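Local coordinates for protein D-hydantoinase (Ralstonia pickettii, PDB 1NFG) that probably catalyses the stereospecific hydrolysis of the cyclic amide bond of D-hydantoin derivatives, using two zinc ions per subunit, at residues Lys323-Asn328 / Ala332-Ala337; Glu279-Val284 / Trp317-His322; Met151-Met156 / Leu208-Arg213. One frame throughout, in Å; residues are numbered along the deposited sequence.

Contact 1: Lys323-Asn328 / Ala332-Ala337; sequences KDRGRN and AIPNGA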
loop_
_atom_site.group_PDB
_atom_site.type_symbol
_atom_site.label_atom_id
_atom_site.label_comp_id
_atom_site.label_asym_id
_atom_site.label_seq_id
_atom_site.Cartn_x
_atom_site.Cartn_y
_atom_site.Cartn_z
ATOM N N LYS A 323 -29.488 27.234 9.434
ATOM C CA LYS A 323 -29.158 25.979 10.112
ATOM C C LYS A 323 -30.369 25.468 10.893
ATOM O O LYS A 323 -30.562 24.259 11.059
ATOM C CB LYS A 323 -27.974 26.189 11.066
ATOM C CG LYS A 323 -26.660 26.540 10.372
ATOM C CD LYS A 323 -26.163 25.394 9.496
ATOM C CE LYS A 323 -24.829 25.719 8.854
ATOM N NZ LYS A 323 -24.308 24.554 8.105
ATOM N N ASP A 324 -31.181 26.412 11.354
ATOM C CA ASP A 324 -32.379 26.125 12.124
ATOM C C ASP A 324 -33.296 25.056 11.549
ATOM O O ASP A 324 -33.810 24.221 12.290
ATOM C CB ASP A 324 -33.179 27.409 12.329
ATOM C CG ASP A 324 -32.989 27.987 13.708
ATOM O OD1 ASP A 324 -33.116 27.220 14.689
ATOM O OD2 ASP A 324 -32.721 29.197 13.824
ATOM N N ARG A 325 -33.525 25.079 10.242
ATOM C CA ARG A 325 -34.398 24.080 9.657
ATOM C C ARG A 325 -33.704 22.726 9.677
ATOM O O ARG A 325 -33.400 22.147 8.637
ATOM C CB ARG A 325 -34.801 24.472 8.231
ATOM C CG ARG A 325 -33.675 24.587 7.225
ATOM C CD ARG A 325 -34.249 24.852 5.836
ATOM N NE ARG A 325 -33.219 24.906 4.800
ATOM C CZ ARG A 325 -33.448 25.240 3.532
ATOM N NH1 ARG A 325 -34.678 25.551 3.139
ATOM N NH2 ARG A 325 -32.447 25.267 2.658
ATOM N N GLY A 326 -33.452 22.228 10.880
ATOM C CA GLY A 326 -32.796 20.947 11.032
ATOM C C GLY A 326 -32.583 20.598 12.492
ATOM O O GLY A 326 -31.880 19.637 12.802
ATOM N N ARG A 327 -33.189 21.375 13.388
ATOM C CA ARG A 327 -33.055 21.126 14.820
ATOM C C ARG A 327 -33.682 19.794 15.176
ATOM O O ARG A 327 -33.559 19.332 16.310
ATOM C CB ARG A 327 -33.732 22.227 15.641
ATOM C CG ARG A 327 -33.203 23.611 15.358
ATOM C CD ARG A 327 -33.486 24.580 16.497
ATOM N NE ARG A 327 -32.790 24.201 17.724
ATOM C CZ ARG A 327 -32.440 25.058 18.680
ATOM N NH1 ARG A 327 -32.717 26.349 18.547
ATOM N NH2 ARG A 327 -31.810 24.626 19.769
ATOM N N ASN A 328 -34.355 19.179 14.208
ATOM C CA ASN A 328 -35.004 17.895 14.440
ATOM C C ASN A 328 -34.679 16.883 13.356
ATOM O O ASN A 328 -35.247 15.791 13.327
ATOM C CB ASN A 328 -36.518 18.080 14.529
ATOM C CG ASN A 328 -36.911 19.132 15.543
ATOM O OD1 ASN A 328 -36.453 19.107 16.690
ATOM N ND2 ASN A 328 -37.766 20.064 15.128
ATOM N N ALA A 332 -31.939 18.018 7.098
ATOM C CA ALA A 332 -32.504 19.276 6.625
ATOM C C ALA A 332 -31.562 20.465 6.820
ATOM O O ALA A 332 -31.804 21.546 6.274
ATOM C CB ALA A 332 -33.837 19.540 7.319
ATOM N N ILE A 333 -30.498 20.267 7.597
ATOM C CA ILE A 333 -29.520 21.327 7.848
ATOM C C ILE A 333 -28.722 21.627 6.584
ATOM O O ILE A 333 -28.005 20.762 6.076
ATOM C CB ILE A 333 -28.500 20.926 8.932
ATOM C CG1 ILE A 333 -29.221 20.546 10.219
ATOM C CG2 ILE A 333 -27.529 22.075 9.174
ATOM C CD1 ILE A 333 -28.308 20.022 11.296
ATOM N N PRO A 334 -28.841 22.856 6.050
ATOM C CA PRO A 334 -28.083 23.186 4.838
ATOM C C PRO A 334 -26.578 23.053 5.103
ATOM O O PRO A 334 -26.049 23.608 6.070
ATOM C CB PRO A 334 -28.531 24.617 4.528
ATOM C CG PRO A 334 -28.940 25.157 5.870
ATOM C CD PRO A 334 -29.659 23.996 6.497
ATOM N N ASN A 335 -25.908 22.288 4.247
ATOM C CA ASN A 335 -24.476 22.031 4.382
ATOM C C ASN A 335 -23.591 23.211 4.013
ATOM O O ASN A 335 -23.840 23.897 3.023
ATOM C CB ASN A 335 -24.072 20.826 3.519
ATOM C CG ASN A 335 -24.663 19.517 4.021
ATOM O OD1 ASN A 335 -24.390 18.447 3.464
ATOM N ND2 ASN A 335 -25.475 19.593 5.074
ATOM N N GLY A 336 -22.550 23.437 4.813
ATOM C CA GLY A 336 -21.631 24.520 4.523
ATOM C C GLY A 336 -21.289 25.396 5.702
ATOM O O GLY A 336 -22.100 25.569 6.615
ATOM N N ALA A 337 -20.079 25.950 5.676
ATOM C CA ALA A 337 -19.596 26.841 6.727
ATOM C C ALA A 337 -18.776 27.974 6.100
ATOM O O ALA A 337 -18.172 27.807 5.041
ATOM C CB ALA A 337 -18.750 26.069 7.730
#
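Lys-323 reaches across to the backbone around Asn-335 and holds it by two hydrogen bonds. Lys-323 NZ donates to Pro-334 O at 2.8 Å and to Gly-336 O at 2.9 Å. The first bond runs almost straight off the end of the carbonyl, with a C=O...N angle of 167°. The second arrives in the carbonyl plane at 148°. The ammonium group thus bridges two carbonyls on either side of Asn-335. The chain bends at CB-CG (chi2 -65°) and is extended beyond, which carries NZ to this position.

The aliphatic part of the same lysine packs on Ile-333. Lys-323 CD lies 3.6 Å from Ile-333 CG2, and the two side chains cross at about a right angle. On the other branch of the isoleucine, Ile-333 CG1 rests 3.7 Å from Gly-326 CA. Ala-332 CB lies next to that same glycine, 4.1 Å from Gly-326 CA.

Arg-325 extends past Pro-334. Pro-334 CD sits at the edge of the guanidinium, 4.0 Å from Arg-325 NE. The far end of the arginine leaves the contact, where NH2 donates to Ser-64 O.

Arg-325 is the centre of an inverse gamma turn within 323-328. Both segments belong to the long loop after strand 310-311 of this TIM-barrel hydrolase, beyond the zinc ligand Asp-313. The side chain of Asn-335 starts out away from 323-328, and its OD1 is hydrogen-bonded to Thr-286 OG1. By similarity, both residues bind substrate, so the contact probably lies at the edge of the substrate site.

Contact 2: Glu279-Val284 / Trp317-His322; sequences EGAKYV and WLFKGH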
loop_
_atom_site.group_PDB
_atom_site.type_symbol
_atom_site.label_atom_id
_atom_site.label_comp_id
_atom_site.label_asym_id
_atom_site.label_seq_id
_atom_site.Cartn_x
_atom_site.Cartn_y
_atom_site.Cartn_z
ATOM N N GLU A 279 -25.302 23.822 18.657
ATOM C CA GLU A 279 -24.139 24.566 18.170
ATOM C C GLU A 279 -23.440 23.739 17.090
ATOM O O GLU A 279 -22.923 24.278 16.106
ATOM C CB GLU A 279 -23.160 24.850 19.313
ATOM C CG GLU A 279 -23.570 25.990 20.239
ATOM C CD GLU A 279 -23.499 27.357 19.568
ATOM O OE1 GLU A 279 -22.414 27.719 19.057
ATOM O OE2 GLU A 279 -24.527 28.074 19.560
ATOM N N GLY A 280 -23.441 22.423 17.283
ATOM C CA GLY A 280 -22.815 21.534 16.324
ATOM C C GLY A 280 -23.311 21.748 14.908
ATOM O O GLY A 280 -22.624 21.407 13.941
ATOM N N ALA A 281 -24.506 22.315 14.777
ATOM C CA ALA A 281 -25.086 22.571 13.463
ATOM C C ALA A 281 -24.171 23.484 12.652
ATOM O O ALA A 281 -24.101 23.376 11.426
ATOM C CB ALA A 281 -26.461 23.204 13.611
ATOM N N LYS A 282 -23.467 24.379 13.340
ATOM C CA LYS A 282 -22.557 25.299 12.670
ATOM C C LYS A 282 -21.483 24.551 11.893
ATOM O O LYS A 282 -21.003 25.024 10.865
ATOM C CB LYS A 282 -21.873 26.208 13.688
ATOM C CG LYS A 282 -22.804 27.162 14.392
ATOM C CD LYS A 282 -22.045 28.055 15.345
ATOM C CE LYS A 282 -22.980 28.986 16.092
ATOM N NZ LYS A 282 -22.221 29.869 17.022
ATOM N N TYR A 283 -21.121 23.372 12.386
ATOM C CA TYR A 283 -20.067 22.573 11.774
ATOM C C TYR A 283 -20.557 21.533 10.806
ATOM O O TYR A 283 -19.826 20.607 10.456
ATOM C CB TYR A 283 -19.236 21.930 12.876
ATOM C CG TYR A 283 -18.750 22.982 13.827
ATOM C CD1 TYR A 283 -17.645 23.766 13.513
ATOM C CD2 TYR A 283 -19.472 23.289 14.979
ATOM C CE1 TYR A 283 -17.277 24.834 14.316
ATOM C CE2 TYR A 283 -19.116 24.356 15.786
ATOM C CZ TYR A 283 -18.020 25.125 15.446
ATOM O OH TYR A 283 -17.678 26.203 16.224
ATOM N N VAL A 284 -21.794 21.691 10.361
ATOM C CA VAL A 284 -22.347 20.757 9.407
ATOM C C VAL A 284 -21.948 21.174 7.995
ATOM O O VAL A 284 -22.643 21.956 7.335
ATOM C CB VAL A 284 -23.885 20.680 9.506
ATOM C CG1 VAL A 284 -24.436 19.812 8.383
ATOM C CG2 VAL A 284 -24.289 20.106 10.855
ATOM N N TRP A 317 -24.715 30.017 5.646
ATOM C CA TRP A 317 -26.030 29.600 6.099
ATOM C C TRP A 317 -26.165 30.061 7.543
ATOM O O TRP A 317 -25.570 29.476 8.448
ATOM C CB TRP A 317 -26.174 28.083 6.017
ATOM C CG TRP A 317 -26.015 27.542 4.638
ATOM C CD1 TRP A 317 -25.127 26.587 4.233
ATOM C CD2 TRP A 317 -26.759 27.918 3.472
ATOM N NE1 TRP A 317 -25.267 26.347 2.888
ATOM C CE2 TRP A 317 -26.262 27.149 2.394
ATOM C CE3 TRP A 317 -27.794 28.829 3.231
ATOM C CZ2 TRP A 317 -26.766 27.263 1.091
ATOM C CZ3 TRP A 317 -28.298 28.944 1.935
ATOM C CH2 TRP A 317 -27.781 28.164 0.882
ATOM N N LEU A 318 -26.931 31.126 7.748
ATOM C CA LEU A 318 -27.137 31.676 9.077
ATOM C C LEU A 318 -27.400 30.574 10.077
ATOM O O LEU A 318 -28.173 29.653 9.814
ATOM C CB LEU A 318 -28.320 32.643 9.081
ATOM C CG LEU A 318 -28.219 33.898 8.220
ATOM C CD1 LEU A 318 -29.527 34.660 8.324
ATOM C CD2 LEU A 318 -27.049 34.762 8.677
ATOM N N PHE A 319 -26.748 30.663 11.228
ATOM C CA PHE A 319 -26.953 29.664 12.252
ATOM C C PHE A 319 -28.416 29.726 12.656
ATOM O O PHE A 319 -29.055 28.695 12.871
ATOM C CB PHE A 319 -26.073 29.941 13.467
ATOM C CG PHE A 319 -26.318 29.000 14.604
ATOM C CD1 PHE A 319 -26.231 27.622 14.414
ATOM C CD2 PHE A 319 -26.641 29.483 15.866
ATOM C CE1 PHE A 319 -26.466 26.739 15.464
ATOM C CE2 PHE A 319 -26.878 28.610 16.924
ATOM C CZ PHE A 319 -26.790 27.234 16.724
ATOM N N LYS A 320 -28.945 30.944 12.750
ATOM C CA LYS A 320 -30.337 31.127 13.127
ATOM C C LYS A 320 -31.266 30.971 11.926
ATOM O O LYS A 320 -32.071 30.041 11.857
ATOM C CB LYS A 320 -30.544 32.496 13.760
ATOM C CG LYS A 320 -31.902 32.616 14.413
ATOM C CD LYS A 320 -32.076 33.927 15.156
ATOM C CE LYS A 320 -33.440 33.989 15.840
ATOM N NZ LYS A 320 -33.612 35.258 16.605
ATOM N N GLY A 321 -31.156 31.865 10.961
ATOM C CA GLY A 321 -32.025 31.749 9.808
ATOM C C GLY A 321 -32.038 30.434 9.031
ATOM O O GLY A 321 -33.110 29.915 8.726
ATOM N N HIS A 322 -30.867 29.876 8.730
ATOM C CA HIS A 322 -30.781 28.658 7.918
ATOM C C HIS A 322 -30.510 27.305 8.588
ATOM O O HIS A 322 -31.208 26.325 8.317
ATOM C CB HIS A 322 -29.747 28.892 6.817
ATOM C CG HIS A 322 -29.915 30.201 6.110
ATOM N ND1 HIS A 322 -31.022 30.496 5.344
ATOM C CD2 HIS A 322 -29.142 31.311 6.094
ATOM C CE1 HIS A 322 -30.923 31.732 4.888
ATOM N NE2 HIS A 322 -29.791 32.249 5.330
#
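Lys-282 and Phe-319 mark the closest backbone approach, with their CA atoms 6.2 Å apart. Segment 279-284 winds through successive turns, in which the N-H groups of Lys-282, Tyr-283 and Val-284 each bond to the carbonyl three residues back. Segment 317-322 also coils, and His-322 N donates to Leu-318 O. No hydrogen bond joins the two segments.

The Phe-319 ring carries the contact. Its CG is anti to the backbone N (chi1 176°), and the ring projects onto the turns of 279-284. The Lys-282 side chain, extended beyond CG, runs across one face of the ring, at about a right angle to the Phe-319 side chain. Lys-282 CE lies over the ring centre, 3.7 Å from the Phe-319 centroid, in a CH-pi contact. Lys-282 NZ adds a cation-pi interaction over the same face, 4.9 Å from the Phe-319 centroid.

Ala-281 CB meets the ring edge in plane, 4.0 Å from Phe-319 CE1. Glu-279 OE2 comes obliquely to 3.6 Å from Phe-319 CE2, with carboxylate and ring planes 61° apart. Glu-279 OE1 forms a salt bridge with Lys-282 NZ at 3.0 Å, so the ammonium group has both a carboxylate and a ring face as partners.

Asp-411 accepts the backbone N-H groups of Phe-319 and Lys-320. Segment 279-284 lies between strand 257-262 and helix 292-303. Segment 317-322 lies between strand 310-311 and helix 343-352, so the contact joins two successive strand-to-helix loops of the barrel.

Contact 3: Met151-Met156 / Leu208-Arg213; sequences MAYRGM and LSRPPR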
loop_
_atom_site.group_PDB
_atom_site.type_symbol
_atom_site.label_atom_id
_atom_site.label_comp_id
_atom_site.label_asym_id
_atom_site.label_seq_id
_atom_site.Cartn_x
_atom_site.Cartn_y
_atom_site.Cartn_z
ATOM N N MET A 151 -20.612 13.918 -7.133
ATOM C CA MET A 151 -20.857 12.481 -7.074
ATOM C C MET A 151 -21.844 12.159 -5.961
ATOM O O MET A 151 -22.228 11.008 -5.780
ATOM C CB MET A 151 -19.545 11.723 -6.853
ATOM C CG MET A 151 -18.620 11.763 -8.064
ATOM S SD MET A 151 -16.975 11.040 -7.803
ATOM C CE MET A 151 -17.270 9.274 -8.214
ATOM N N ALA A 152 -22.251 13.185 -5.219
ATOM C CA ALA A 152 -23.206 13.032 -4.129
ATOM C C ALA A 152 -24.334 14.041 -4.316
ATOM O O ALA A 152 -24.362 14.760 -5.318
ATOM C CB ALA A 152 -22.521 13.252 -2.792
ATOM N N TYR A 153 -25.251 14.093 -3.345
ATOM C CA TYR A 153 -26.409 14.990 -3.378
ATOM C C TYR A 153 -27.426 14.543 -4.425
ATOM O O TYR A 153 -27.596 15.185 -5.463
ATOM C CB TYR A 153 -25.978 16.425 -3.668
ATOM C CG TYR A 153 -25.009 16.988 -2.656
ATOM C CD1 TYR A 153 -25.240 16.851 -1.286
ATOM C CD2 TYR A 153 -23.884 17.699 -3.067
ATOM C CE1 TYR A 153 -24.373 17.417 -0.348
ATOM C CE2 TYR A 153 -23.009 18.270 -2.140
ATOM C CZ TYR A 153 -23.259 18.128 -0.782
ATOM O OH TYR A 153 -22.399 18.707 0.132
ATOM N N ARG A 154 -28.098 13.434 -4.137
ATOM C CA ARG A 154 -29.102 12.861 -5.029
ATOM C C ARG A 154 -30.194 13.876 -5.368
ATOM O O ARG A 154 -30.636 14.642 -4.504
ATOM C CB ARG A 154 -29.745 11.644 -4.360
ATOM C CG ARG A 154 -30.428 10.685 -5.315
ATOM C CD ARG A 154 -29.396 9.849 -6.033
ATOM N NE ARG A 154 -29.989 8.828 -6.887
ATOM C CZ ARG A 154 -29.284 7.895 -7.518
ATOM N NH1 ARG A 154 -27.964 7.858 -7.386
ATOM N NH2 ARG A 154 -29.890 7.000 -8.288
ATOM N N GLY A 155 -30.630 13.870 -6.626
ATOM C CA GLY A 155 -31.676 14.784 -7.058
ATOM C C GLY A 155 -31.425 16.245 -6.724
ATOM O O GLY A 155 -32.341 16.972 -6.337
ATOM N N MET A 156 -30.179 16.676 -6.870
ATOM C CA MET A 156 -29.817 18.057 -6.596
ATOM C C MET A 156 -28.572 18.413 -7.399
ATOM O O MET A 156 -28.609 19.313 -8.229
ATOM C CB MET A 156 -29.570 18.255 -5.101
ATOM C CG MET A 156 -29.563 19.713 -4.669
ATOM S SD MET A 156 -29.168 19.964 -2.910
ATOM C CE MET A 156 -27.426 20.522 -3.019
ATOM N N LEU A 208 -21.495 10.817 10.869
ATOM C CA LEU A 208 -21.563 9.362 10.876
ATOM C C LEU A 208 -22.260 8.803 9.635
ATOM O O LEU A 208 -21.958 7.687 9.201
ATOM C CB LEU A 208 -22.275 8.879 12.138
ATOM C CG LEU A 208 -21.674 9.411 13.445
ATOM C CD1 LEU A 208 -22.468 8.887 14.630
ATOM C CD2 LEU A 208 -20.215 8.999 13.553
ATOM N N SER A 209 -23.178 9.574 9.056
ATOM C CA SER A 209 -23.898 9.112 7.875
ATOM C C SER A 209 -23.030 9.141 6.625
ATOM O O SER A 209 -23.406 8.602 5.582
ATOM C CB SER A 209 -25.175 9.941 7.654
ATOM O OG SER A 209 -24.897 11.302 7.372
ATOM N N ARG A 210 -21.871 9.781 6.724
ATOM C CA ARG A 210 -20.958 9.842 5.593
ATOM C C ARG A 210 -19.506 9.782 6.056
ATOM O O ARG A 210 -18.751 10.751 5.961
ATOM C CB ARG A 210 -21.238 11.087 4.733
ATOM C CG ARG A 210 -21.545 12.356 5.492
ATOM C CD ARG A 210 -22.510 13.248 4.711
ATOM N NE ARG A 210 -22.110 13.459 3.321
ATOM C CZ ARG A 210 -22.974 13.628 2.321
ATOM N NH1 ARG A 210 -24.278 13.609 2.561
ATOM N NH2 ARG A 210 -22.547 13.806 1.082
ATOM N N PRO A 211 -19.098 8.606 6.556
ATOM C CA PRO A 211 -17.754 8.325 7.060
ATOM C C PRO A 211 -16.714 8.305 5.943
ATOM O O PRO A 211 -17.053 8.227 4.758
ATOM C CB PRO A 211 -17.926 6.962 7.716
ATOM C CG PRO A 211 -18.890 6.300 6.792
ATOM C CD PRO A 211 -19.920 7.381 6.571
ATOM N N PRO A 212 -15.429 8.357 6.315
ATOM C CA PRO A 212 -14.297 8.352 5.384
ATOM C C PRO A 212 -14.423 7.429 4.177
ATOM O O PRO A 212 -14.027 7.797 3.071
ATOM C CB PRO A 212 -13.129 7.974 6.279
ATOM C CG PRO A 212 -13.477 8.672 7.556
ATOM C CD PRO A 212 -14.953 8.360 7.712
ATOM N N ARG A 213 -14.971 6.235 4.373
ATOM C CA ARG A 213 -15.093 5.295 3.265
ATOM C C ARG A 213 -15.927 5.875 2.130
ATOM O O ARG A 213 -15.623 5.659 0.956
ATOM C CB ARG A 213 -15.727 3.993 3.730
ATOM C CG ARG A 213 -15.449 2.833 2.798
ATOM C CD ARG A 213 -14.068 2.302 3.087
ATOM N NE ARG A 213 -13.073 2.657 2.083
ATOM C CZ ARG A 213 -11.781 2.799 2.358
ATOM N NH1 ARG A 213 -11.346 2.631 3.601
ATOM N NH2 ARG A 213 -10.921 3.079 1.389
#
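Arg-210 brings its guanidinium up to Ala-152 and Tyr-153, beside the zinc site of this TIM-barrel metal-dependent hydrolase. Only side-chain packing joins the two segments, with no hydrogen bond between them.

The ionic interaction lies just outside the pair. Arg-210 NH2 forms a salt bridge with Glu-183 OE1, which fixes the group that meets Ala-152. The arginine backbone is held too, since its carbonyl accepts a bond from Arg-290 NH1.

On the other segment, the Tyr-153 ring meets that of the zinc ligand His-181, with the planes at about 45°. Tyr-153 also touches Thr-286, and by similarity both bind substrate. Arg-210 packs on Thr-286 as well, so it is a probable second-shell neighbour of the substrate pocket.

Packing continues to another chain: Pro-211 and Arg-213 lie against Ile-228 of the second subunit.

The contact itself is small. The Arg-210 chain bends at chi2 and chi3 (chi3 -49°) before its flat end reaches 151-156. Arg-210 NH2 is 4.3 Å from Tyr-153 CE1, approached obliquely. Ala-152 CB sits near the guanidinium plane, at its edge, 3.9 Å from Arg-210 NH2.

How the contacts relate
The three contacts follow one another along the chain and neither nest nor cross. Contact 3 comes first and closes a span that includes helix 161-174, strand 178-180 and helix 185-197. It joins the loop before helix 161-174 to the segment leading into helix 212-229. Contact 2 follows, closing the span with helix 292-303 and strand 310-311. Contact 1 then closes a tight loop of three residues before helix 343-352. Contacts 1 and 2 adjoin, and together tie the loops after strands 257-262 and 310-311. Two probable backbone hydrogen bonds link them, Lys-323 N to Leu-318 O and Gly-336 N to Val-284 O. Contact 3 touches contact 1 where Asn-335 packs on Tyr-153, two probable substrate-binding residues. It does not touch contact 2.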